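Nine-heme cytochrome c (Desulfovibrio desulfuricans, PDB 1OFW) carries electrons through nine c-type hemes and may form part of a transmembrane redox complex that passes them to the cytoplasm for sulfate reduction. Local coordinates at residues Leu76-Ala79 with Met80-Asn84; Gly67-Glu70 with Gly71-Thr75; Asp210-Leu213 with Ala214-Phe217. All blocks are in the same frame, centred on the assembly; numbering follows the deposited sequence.

How the contacts relate
All three contacts are local, each within one continuous run of chain beside a heme, but they differ in depth. Contact 3, on helix 212-217 in the second class III cytochrome c region, lies nearest the centre of the chain, about 9 Å from it; contact 1 is intermediate at about 15 Å, and contact 2 is peripheral at about 27 Å. Contacts 1 and 2 share the first such region, the loop of contact 2 leading directly into helix 76-81 of contact 1. Contact 1 supplies an iron ligand and ends in an arginine-asparagine pair, contact 2 is a turn held by main-chain bonds and waters, and contact 3 combines a capped helix start with apolar packing on a porphyrin.

Contact 1 (Leu76-Ala79 with Met80-Asn84); sequences LDRA and MHATN. With HEC (heme c), chain G.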
loop_
_atom_site.group_PDB
_atom_site.type_symbol
_atom_site.label_atom_id
_atom_site.label_comp_id
_atom_site.label_asym_id
_atom_site.label_seq_id
_atom_site.Cartn_x
_atom_site.Cartn_y
_atom_site.Cartn_z
ATOM N N LEU A 76 -8.521 14.816 -11.724
ATOM C CA LEU A 76 -7.305 14.006 -11.680
ATOM C C LEU A 76 -7.141 13.377 -10.313
ATOM O O LEU A 76 -6.835 12.191 -10.160
ATOM C CB LEU A 76 -6.145 14.929 -12.048
ATOM C CG LEU A 76 -4.767 14.287 -12.201
ATOM C CD1 LEU A 76 -4.753 13.212 -13.264
ATOM C CD2 LEU A 76 -3.725 15.335 -12.534
ATOM N N ASP A 77 -7.359 14.179 -9.277
ATOM C CA ASP A 77 -7.258 13.712 -7.899
ATOM C C ASP A 77 -8.148 12.501 -7.703
ATOM O O ASP A 77 -7.799 11.447 -7.162
ATOM C CB ASP A 77 -7.612 14.857 -6.934
ATOM C CG ASP A 77 -7.841 14.431 -5.508
ATOM O OD1 ASP A 77 -7.076 13.594 -5.019
ATOM O OD2 ASP A 77 -8.740 14.914 -4.799
ATOM N N ARG A 78 -9.394 12.522 -8.135
ATOM C CA ARG A 78 -10.369 11.463 -7.977
ATOM C C ARG A 78 -9.981 10.263 -8.820
ATOM O O ARG A 78 -9.988 9.142 -8.303
ATOM C CB ARG A 78 -11.760 11.981 -8.333
ATOM C CG ARG A 78 -12.838 10.917 -8.233
ATOM C CD ARG A 78 -13.161 10.597 -6.800
ATOM N NE ARG A 78 -14.170 9.535 -6.770
ATOM C CZ ARG A 78 -14.430 8.837 -5.685
ATOM N NH1 ARG A 78 -13.799 9.057 -4.560
ATOM N NH2 ARG A 78 -15.370 7.901 -5.800
ATOM N N ALA A 79 -9.591 10.522 -10.067
ATOM C CA ALA A 79 -9.249 9.415 -10.955
ATOM C C ALA A 79 -8.053 8.596 -10.463
ATOM O O ALA A 79 -8.014 7.372 -10.700
ATOM C CB ALA A 79 -8.975 9.978 -12.341
ATOM N N MET A 80 -7.100 9.260 -9.813
ATOM C CA MET A 80 -5.884 8.548 -9.435
ATOM C C MET A 80 -5.969 7.938 -8.051
ATOM O O MET A 80 -5.284 6.959 -7.766
ATOM C CB MET A 80 -4.729 9.538 -9.515
ATOM C CG MET A 80 -4.558 10.144 -10.915
ATOM S SD MET A 80 -4.121 8.896 -12.149
ATOM C CE MET A 80 -5.300 9.227 -13.423
ATOM N N HIS A 81 -6.795 8.500 -7.161
ATOM C CA HIS A 81 -6.789 8.067 -5.776
ATOM C C HIS A 81 -8.128 7.567 -5.231
ATOM O O HIS A 81 -8.155 7.160 -4.053
ATOM C CB HIS A 81 -6.359 9.237 -4.927
ATOM C CG HIS A 81 -5.152 10.016 -5.298
ATOM N ND1 HIS A 81 -5.352 11.263 -5.825
ATOM C CD2 HIS A 81 -3.806 9.887 -5.193
ATOM C CE1 HIS A 81 -4.188 11.845 -6.051
ATOM N NE2 HIS A 81 -3.233 11.025 -5.687
ATOM N N ALA A 82 -9.198 7.597 -6.015
ATOM C CA ALA A 82 -10.494 7.212 -5.462
ATOM C C ALA A 82 -10.503 5.835 -4.809
ATOM O O ALA A 82 -9.975 4.865 -5.348
ATOM C CB ALA A 82 -11.535 7.183 -6.575
ATOM N N THR A 83 -11.133 5.676 -3.644
ATOM C CA THR A 83 -11.259 4.342 -3.082
ATOM C C THR A 83 -12.688 3.861 -2.966
ATOM O O THR A 83 -12.916 2.682 -2.683
ATOM C CB THR A 83 -10.632 4.258 -1.675
ATOM O OG1 THR A 83 -11.222 5.266 -0.870
ATOM C CG2 THR A 83 -9.139 4.518 -1.795
ATOM N N ASN A 84 -13.657 4.719 -3.161
ATOM C CA ASN A 84 -15.050 4.293 -3.057
ATOM C C ASN A 84 -15.743 4.460 -4.406
ATOM O O ASN A 84 -16.614 5.293 -4.599
ATOM C CB ASN A 84 -15.734 5.118 -1.958
ATOM C CG ASN A 84 -15.676 6.612 -2.183
ATOM O OD1 ASN A 84 -14.787 7.127 -2.859
ATOM N ND2 ASN A 84 -16.624 7.347 -1.603
HETATM FE FE HEC G . -1.263 11.461 -5.784
HETATM C CHA HEC G . -1.979 13.351 -8.551
HETATM C CHB HEC G . -1.758 14.203 -3.821
HETATM C CHC HEC G . -0.606 9.587 -3.012
HETATM C CHD HEC G . -0.824 8.721 -7.774
HETATM N NA HEC G . -1.794 13.354 -6.138
HETATM C C1A HEC G . -2.097 13.987 -7.353
HETATM C C2A HEC G . -2.592 15.325 -7.121
HETATM C C3A HEC G . -2.523 15.540 -5.801
HETATM C C4A HEC G . -2.011 14.325 -5.171
HETATM C CMA HEC G . -2.890 16.813 -5.014
HETATM C CAA HEC G . -3.113 16.253 -8.226
HETATM C CBA HEC G . -1.988 16.985 -8.988
HETATM C CGA HEC G . -1.206 17.975 -8.150
HETATM O O1A HEC G . -1.849 18.929 -7.613
HETATM O O2A HEC G . 0.036 17.819 -8.061
HETATM N NB HEC G . -1.187 11.836 -3.827
HETATM C C1B HEC G . -1.354 13.048 -3.178
HETATM C C2B HEC G . -1.041 12.903 -1.770
HETATM C C3B HEC G . -0.740 11.600 -1.563
HETATM C C4B HEC G . -0.839 10.933 -2.837
HETATM C CMB HEC G . -1.026 14.077 -0.774
HETATM C CAB HEC G . -0.319 10.873 -0.282
HETATM C CBB HEC G . -1.341 11.158 0.865
HETATM N NC HEC G . -0.774 9.559 -5.471
HETATM C C1C HEC G . -0.545 8.963 -4.244
HETATM C C2C HEC G . -0.226 7.578 -4.445
HETATM C C3C HEC G . -0.274 7.330 -5.772
HETATM C C4C HEC G . -0.640 8.565 -6.407
HETATM C CMC HEC G . 0.144 6.642 -3.274
HETATM C CAC HEC G . 0.093 6.041 -6.532
HETATM C CBC HEC G . -0.679 4.797 -6.034
HETATM N ND HEC G . -1.344 11.114 -7.750
HETATM C C1D HEC G . -1.063 9.927 -8.389
HETATM C C2D HEC G . -1.035 10.141 -9.829
HETATM C C3D HEC G . -1.321 11.436 -10.036
HETATM C C4D HEC G . -1.572 12.044 -8.758
HETATM C CMD HEC G . -0.740 9.042 -10.879
HETATM C CAD HEC G . -1.360 12.166 -11.399
HETATM C CBD HEC G . 0.065 12.674 -11.769
HETATM C CGD HEC G . 0.439 13.948 -11.067
HETATM O O1D HEC G . 1.488 14.050 -10.356
HETATM O O2D HEC G . -0.335 14.928 -11.242
#
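With CG anti to its carbonyl carbon (chi1 -49°), the imidazole of His81 swings back along helix 76-81 to Asp77, while the chain of Arg78, bent at chi2 (74°), carries its guanidinium forward over Ala82 to Asn84. His81 ND1 donates to Asp77 O at 2.8 Å, in the carbonyl plane on a lone pair, and the same oxygen also takes the backbone N-H of His81. A weak second bond runs from ND1 to Asp77 OD1. These bonds restrain the rotation of the ring and would be expected to make its NE2 more electron-rich; NE2 binds the heme iron at 2.0 Å.

On another side of the helix, CB of Ala82 sits over the centre of one guanidinium face, 3.5 Å from Arg78 CZ. At the guanidinium end, NH1 reaches Asn84 OD1 at 2.8 Å and NH2 reaches Asn84 O at 3.1 Å, with the amide plane nearly perpendicular to the guanidinium. Arg78 NE bonds a propionate oxygen of another heme. Toward the porphyrin, Leu76 CD1 packs on Met80 CG at 3.9 Å, and that CG lies 3.6 Å from C3D of the heme. His131 completes the axial pair, giving the bis-histidine coordination characteristic of class III cytochromes c, here at heme 5.

Contact 2 (Gly67-Glu70 with Gly71-Thr75); sequences GKAE and GNYIT. With HEC (heme c), chain D.
Gly71, Asn72 and Tyr73 fold back on Lys68 and Ala69 chiefly through main-chain hydrogen bonds. Lys68 O accepts from Gly71 N at 3.1 Å and from Tyr73 N at 2.8 Å, the two donors approaching from opposite faces of its carbonyl plane. Ala69 O takes Asn72 N at 3.0 Å, with the donor well above the carbonyl plane, and the amide nitrogen ND2 of Asn72 adds a weak bond to the same oxygen. A type I' beta turn from Gly71 to Ile74 reverses the chain, closed by Ile74 N on Gly71 O.

The aromatic contribution comes from Tyr73. Its CG lies anti to the carbonyl carbon (chi1 -69°), which lays the ring over the backbone of the preceding segment. Lys68 C stands 3.6 Å above the ring centre, and Ala69 N lies above the same face but offset toward the rim. Ala69 CB approaches Tyr73 CE1 at 3.7 Å. Gly67, at positive phi (88°), packs close to the same residue, with its C near Tyr73 CD2.

Two waters extend the network. One accepts from Lys68 N at 2.8 Å and can donate to Ile74 O; that carbonyl also accepts from ND1 of His63, an axial ligand of heme 2. The other accepts from Ala69 N and is weakly bonded to Tyr73 OH.

Heme contacts are van der Waals: Glu70 O lies 3.5 Å from CAC of the heme, Gly71 CA reaches the meso carbon CHD at 3.7 Å, and the Asn72 amide lies against methyl CMD. The polar bonds of the turn are thus nearly all between main-chain atoms, with the Tyr73 ring laid over them, and the bond from His63 ND1 to Ile74 O would be expected to restrain that imidazole and make it somewhat more electron-rich.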
loop_
_atom_site.group_PDB
_atom_site.type_symbol
_atom_site.label_atom_id
_atom_site.label_comp_id
_atom_site.label_asym_id
_atom_site.label_seq_id
_atom_site.Cartn_x
_atom_site.Cartn_y
_atom_site.Cartn_z
ATOM N N GLY A 67 -11.151 19.345 -13.533
ATOM C CA GLY A 67 -12.190 18.593 -14.194
ATOM C C GLY A 67 -12.691 19.193 -15.495
ATOM O O GLY A 67 -12.536 20.374 -15.779
ATOM N N LYS A 68 -13.308 18.371 -16.320
ATOM C CA LYS A 68 -13.803 18.817 -17.614
ATOM C C LYS A 68 -14.813 17.810 -18.137
ATOM O O LYS A 68 -14.987 16.695 -17.681
ATOM C CB LYS A 68 -12.666 19.024 -18.600
ATOM C CG LYS A 68 -12.103 17.754 -19.217
ATOM C CD LYS A 68 -10.778 18.030 -19.872
ATOM C CE LYS A 68 -10.801 18.191 -21.377
ATOM N NZ LYS A 68 -9.404 18.270 -21.894
ATOM N N ALA A 69 -15.528 18.260 -19.168
ATOM C CA ALA A 69 -16.665 17.459 -19.563
ATOM C C ALA A 69 -16.299 16.094 -20.091
ATOM O O ALA A 69 -17.090 15.172 -19.911
ATOM C CB ALA A 69 -17.438 18.267 -20.622
ATOM N N GLU A 70 -15.161 15.928 -20.744
ATOM C CA GLU A 70 -14.819 14.616 -21.294
ATOM C C GLU A 70 -14.655 13.544 -20.203
ATOM O O GLU A 70 -14.798 12.359 -20.522
ATOM C CB GLU A 70 -13.559 14.745 -22.140
ATOM C CG GLU A 70 -13.825 15.468 -23.453
ATOM C CD GLU A 70 -13.801 16.974 -23.399
ATOM O OE1 GLU A 70 -13.792 17.657 -24.457
ATOM O OE2 GLU A 70 -13.812 17.585 -22.324
ATOM N N GLY A 71 -14.380 13.943 -18.977
ATOM C CA GLY A 71 -14.273 12.988 -17.870
ATOM C C GLY A 71 -15.403 13.116 -16.887
ATOM O O GLY A 71 -15.292 12.728 -15.727
ATOM N N ASN A 72 -16.526 13.671 -17.360
ATOM C CA ASN A 72 -17.653 14.010 -16.497
ATOM C C ASN A 72 -17.246 14.770 -15.244
ATOM O O ASN A 72 -17.881 14.512 -14.200
ATOM C CB ASN A 72 -18.395 12.727 -16.148
ATOM C CG ASN A 72 -19.219 12.188 -17.300
ATOM O OD1 ASN A 72 -19.980 11.230 -17.093
ATOM N ND2 ASN A 72 -19.107 12.707 -18.518
ATOM N N TYR A 73 -16.262 15.644 -15.414
ATOM C CA TYR A 73 -15.728 16.549 -14.405
ATOM C C TYR A 73 -15.122 15.810 -13.223
ATOM O O TYR A 73 -14.896 16.337 -12.132
ATOM C CB TYR A 73 -16.842 17.516 -13.928
ATOM C CG TYR A 73 -17.166 18.445 -15.082
ATOM C CD1 TYR A 73 -18.117 18.140 -16.040
ATOM C CD2 TYR A 73 -16.487 19.646 -15.206
ATOM C CE1 TYR A 73 -18.390 19.005 -17.084
ATOM C CE2 TYR A 73 -16.755 20.513 -16.255
ATOM C CZ TYR A 73 -17.710 20.193 -17.194
ATOM O OH TYR A 73 -17.953 21.068 -18.225
ATOM N N ILE A 74 -14.887 14.505 -13.419
ATOM C CA ILE A 74 -14.159 13.741 -12.393
ATOM C C ILE A 74 -12.713 14.205 -12.465
ATOM O O ILE A 74 -12.112 14.136 -13.546
ATOM C CB ILE A 74 -14.324 12.253 -12.674
ATOM C CG1 ILE A 74 -15.763 11.758 -12.406
ATOM C CG2 ILE A 74 -13.315 11.389 -11.941
ATOM C CD1 ILE A 74 -16.104 11.711 -10.934
ATOM N N THR A 75 -12.145 14.688 -11.382
ATOM C CA THR A 75 -10.858 15.346 -11.483
ATOM C C THR A 75 -9.714 14.305 -11.456
ATOM O O THR A 75 -9.910 13.126 -11.213
ATOM C CB THR A 75 -10.589 16.362 -10.366
ATOM O OG1 THR A 75 -10.655 15.692 -9.128
ATOM C CG2 THR A 75 -11.674 17.437 -10.274
HETATM FE FE HEC D . -11.859 7.844 -16.322
HETATM C CHA HEC D . -14.659 7.853 -14.377
HETATM C CHB HEC D . -10.001 6.684 -13.706
HETATM C CHC HEC D . -9.156 7.570 -18.390
HETATM C CHD HEC D . -13.583 9.434 -18.781
HETATM N NA HEC D . -12.254 7.376 -14.437
HETATM C C1A HEC D . -13.493 7.420 -13.789
HETATM C C2A HEC D . -13.348 6.933 -12.433
HETATM C C3A HEC D . -12.026 6.671 -12.239
HETATM C C4A HEC D . -11.348 6.907 -13.490
HETATM C CMA HEC D . -11.364 6.132 -10.969
HETATM C CAA HEC D . -14.473 6.688 -11.421
HETATM C CBA HEC D . -14.671 7.912 -10.502
HETATM C CGA HEC D . -15.823 7.683 -9.519
HETATM O O1A HEC D . -16.652 6.757 -9.730
HETATM O O2A HEC D . -15.839 8.438 -8.523
HETATM N NB HEC D . -9.996 7.213 -16.136
HETATM C C1B HEC D . -9.406 6.798 -14.949
HETATM C C2B HEC D . -8.016 6.420 -15.213
HETATM C C3B HEC D . -7.764 6.667 -16.503
HETATM C C4B HEC D . -9.006 7.177 -17.084
HETATM C CMB HEC D . -7.094 5.832 -14.128
HETATM C CAB HEC D . -6.488 6.463 -17.320
HETATM C CBB HEC D . -5.976 5.019 -17.150
HETATM N NC HEC D . -11.491 8.316 -18.234
HETATM C C1C HEC D . -10.287 8.192 -18.899
HETATM C C2C HEC D . -10.353 8.800 -20.222
HETATM C C3C HEC D . -11.588 9.343 -20.324
HETATM C C4C HEC D . -12.295 9.045 -19.099
HETATM C CMC HEC D . -9.166 8.811 -21.204
HETATM C CAC HEC D . -12.171 10.230 -21.452
HETATM C CBC HEC D . -12.143 9.559 -22.834
HETATM N ND HEC D . -13.771 8.372 -16.597
HETATM C C1D HEC D . -14.287 9.018 -17.695
HETATM C C2D HEC D . -15.721 9.163 -17.525
HETATM C C3D HEC D . -16.044 8.659 -16.329
HETATM C C4D HEC D . -14.801 8.262 -15.681
HETATM C CMD HEC D . -16.606 9.781 -18.623
HETATM C CAD HEC D . -17.440 8.441 -15.685
HETATM C CBD HEC D . -17.893 7.023 -16.121
HETATM C CGD HEC D . -19.070 6.457 -15.359
HETATM O O1D HEC D . -19.410 5.266 -15.596
HETATM O O2D HEC D . -19.608 7.223 -14.536
HETATM O O HOH W 1 -12.638 15.663 -15.773
HETATM O O HOH W 2 -15.114 21.182 -20.239
#

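Contact 3 (Asp210-Leu213 with Ala214-Phe217); sequences DDKL and AQAF. With HEC (heme c), chain F.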
loop_
_atom_site.group_PDB
_atom_site.type_symbol
_atom_site.label_atom_id
_atom_site.label_comp_id
_atom_site.label_asym_id
_atom_site.label_seq_id
_atom_site.Cartn_x
_atom_site.Cartn_y
_atom_site.Cartn_z
ATOM N N ASP A 210 8.980 -11.616 -3.222
ATOM C CA ASP A 210 9.362 -11.012 -4.520
ATOM C C ASP A 210 8.301 -10.104 -5.101
ATOM O O ASP A 210 8.334 -9.690 -6.277
ATOM C CB ASP A 210 9.685 -12.186 -5.439
ATOM C CG ASP A 210 10.952 -12.889 -4.978
ATOM O OD1 ASP A 210 11.980 -12.218 -4.727
ATOM O OD2 ASP A 210 10.890 -14.132 -4.884
ATOM N N ASP A 211 7.297 -9.746 -4.293
ATOM C CA ASP A 211 6.139 -9.014 -4.768
ATOM C C ASP A 211 6.455 -7.545 -4.955
ATOM O O ASP A 211 6.859 -6.842 -4.049
ATOM C CB ASP A 211 4.919 -9.164 -3.847
ATOM C CG ASP A 211 3.709 -8.556 -4.527
ATOM O OD1 ASP A 211 2.935 -9.318 -5.158
ATOM O OD2 ASP A 211 3.508 -7.331 -4.451
ATOM N N LYS A 212 6.293 -7.050 -6.195
ATOM C CA LYS A 212 6.787 -5.737 -6.490
ATOM C C LYS A 212 5.949 -4.643 -5.851
ATOM O O LYS A 212 6.470 -3.567 -5.514
ATOM C CB LYS A 212 6.850 -5.515 -8.014
ATOM C CG LYS A 212 7.931 -6.348 -8.706
ATOM C CD LYS A 212 8.078 -5.972 -10.175
ATOM C CE LYS A 212 9.252 -6.716 -10.826
ATOM N NZ LYS A 212 8.990 -8.174 -10.928
ATOM N N LEU A 213 4.662 -4.917 -5.740
ATOM C CA LEU A 213 3.810 -3.908 -5.105
ATOM C C LEU A 213 4.117 -3.773 -3.613
ATOM O O LEU A 213 4.314 -2.670 -3.052
ATOM C CB LEU A 213 2.353 -4.271 -5.389
ATOM C CG LEU A 213 1.314 -3.343 -4.784
ATOM C CD1 LEU A 213 1.485 -1.899 -5.245
ATOM C CD2 LEU A 213 -0.076 -3.879 -5.110
ATOM N N ALA A 214 4.187 -4.926 -2.956
ATOM C CA ALA A 214 4.544 -4.926 -1.538
ATOM C C ALA A 214 5.886 -4.279 -1.333
ATOM O O ALA A 214 6.065 -3.434 -0.440
ATOM C CB ALA A 214 4.529 -6.354 -1.007
ATOM N N GLN A 215 6.881 -4.665 -2.129
ATOM C CA GLN A 215 8.226 -4.126 -1.971
ATOM C C GLN A 215 8.296 -2.614 -2.030
ATOM O O GLN A 215 9.020 -1.930 -1.317
ATOM C CB GLN A 215 9.143 -4.685 -3.082
ATOM C CG GLN A 215 9.584 -6.127 -2.834
ATOM C CD GLN A 215 10.305 -6.665 -4.075
ATOM O OE1 GLN A 215 10.303 -6.092 -5.161
ATOM N NE2 GLN A 215 10.896 -7.832 -3.931
ATOM N N ALA A 216 7.520 -2.001 -2.946
ATOM C CA ALA A 216 7.472 -0.574 -3.106
ATOM C C ALA A 216 6.854 0.178 -1.946
ATOM O O ALA A 216 7.360 1.222 -1.564
ATOM C CB ALA A 216 6.634 -0.206 -4.347
ATOM N N PHE A 217 5.757 -0.353 -1.404
ATOM C CA PHE A 217 5.015 0.372 -0.358
ATOM C C PHE A 217 5.499 0.009 1.047
ATOM O O PHE A 217 5.300 0.820 1.954
ATOM C CB PHE A 217 3.503 0.154 -0.501
ATOM C CG PHE A 217 2.978 1.013 -1.661
ATOM C CD1 PHE A 217 2.905 0.525 -2.942
ATOM C CD2 PHE A 217 2.602 2.303 -1.387
ATOM C CE1 PHE A 217 2.445 1.383 -3.953
ATOM C CE2 PHE A 217 2.111 3.130 -2.368
ATOM C CZ PHE A 217 2.005 2.646 -3.648
HETATM FE FE HEC F . 1.388 -4.517 2.922
HETATM C CHA HEC F . 1.394 -1.111 3.524
HETATM C CHB HEC F . 0.659 -3.920 -0.342
HETATM C CHC HEC F . 1.494 -7.856 2.267
HETATM C CHD HEC F . 1.984 -5.099 6.223
HETATM N NA HEC F . 1.092 -2.872 1.831
HETATM C C1A HEC F . 1.081 -1.566 2.249
HETATM C C2A HEC F . 0.662 -0.687 1.182
HETATM C C3A HEC F . 0.435 -1.468 0.093
HETATM C C4A HEC F . 0.741 -2.829 0.489
HETATM C CMA HEC F . -0.068 -1.041 -1.291
HETATM C CAA HEC F . 0.500 0.821 1.325
HETATM C CBA HEC F . -0.792 1.164 2.134
HETATM C CGA HEC F . -2.014 1.015 1.265
HETATM O O1A HEC F . -2.044 1.599 0.161
HETATM O O2A HEC F . -2.965 0.295 1.619
HETATM N NB HEC F . 1.127 -5.658 1.292
HETATM C C1B HEC F . 0.803 -5.244 0.014
HETATM C C2B HEC F . 0.614 -6.365 -0.866
HETATM C C3B HEC F . 0.831 -7.478 -0.140
HETATM C C4B HEC F . 1.171 -7.027 1.212
HETATM C CMB HEC F . 0.207 -6.188 -2.354
HETATM C CAB HEC F . 0.746 -8.946 -0.563
HETATM C CBB HEC F . 1.710 -9.296 -1.705
HETATM N NC HEC F . 1.646 -6.148 4.043
HETATM C C1C HEC F . 1.703 -7.445 3.561
HETATM C C2C HEC F . 2.025 -8.353 4.664
HETATM C C3C HEC F . 2.117 -7.595 5.774
HETATM C C4C HEC F . 1.922 -6.203 5.396
HETATM C CMC HEC F . 2.184 -9.872 4.514
HETATM C CAC HEC F . 2.326 -8.066 7.224
HETATM C CBC HEC F . 3.656 -8.820 7.460
HETATM N ND HEC F . 1.562 -3.344 4.525
HETATM C C1D HEC F . 1.853 -3.784 5.828
HETATM C C2D HEC F . 2.001 -2.631 6.694
HETATM C C3D HEC F . 1.850 -1.523 5.956
HETATM C C4D HEC F . 1.584 -1.967 4.606
HETATM C CMD HEC F . 2.310 -2.744 8.192
HETATM C CAD HEC F . 1.980 -0.048 6.374
HETATM C CBD HEC F . 0.603 0.677 6.435
HETATM C CGD HEC F . 0.853 2.210 6.451
HETATM O O1D HEC F . 1.284 2.699 7.494
HETATM O O2D HEC F . 0.632 2.901 5.433
HETATM O O HOH W 3 12.926 -9.936 -5.025
#
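Leu213 and Phe217, one helical turn apart, form the close-packed side of this contact, Leu213 CD1 meeting Phe217 CD1 at 3.6 Å as the two side chains cross at a slant. The chi1 of Leu213 (179°) carries CG to the heme side, and chi2 (58°) then turns CD2 to methyl CMB of the heme and CD1 to the phenyl. Phe217 sets its CB 3.4 Å from the porphyrin carbon C2A, and methyl CMA lies over one face of its ring; Leu213 O is at the ring edge. Ala214 CB also rests on this heme, 3.9 Å from its C2B. Helices 97-107 and 124-130 pack on this side too, with His101 and Gln104 on Leu213, and Trp126 meeting the Phe217 ring.

Between the two sides the helix begins in a classic N-cap. Asp211 OD2 accepts Ala214 N at 2.9 Å along a nearly straight bond (174°), using its anti lone pair, while OD1 forms a salt bridge with Arg108. The carboxylate is thus held from both oxygens, and its CG also lies against CBB of the heme. Asp211 O receives Gln215 N, the first bond of the helix 212-217 proper.

The solvent side is looser and polar. The extended Gln215 chain runs back past Asp211 O toward Asp210, where Gln215 NE2 bonds Lys209 O and also donates to a water, 3.1 Å from NE2. That water donates to Asp210 OD1, bridging the exposed aspartate to the amide. Lys212 starts away from Ala214-Phe217, and its side chain lies against another heme.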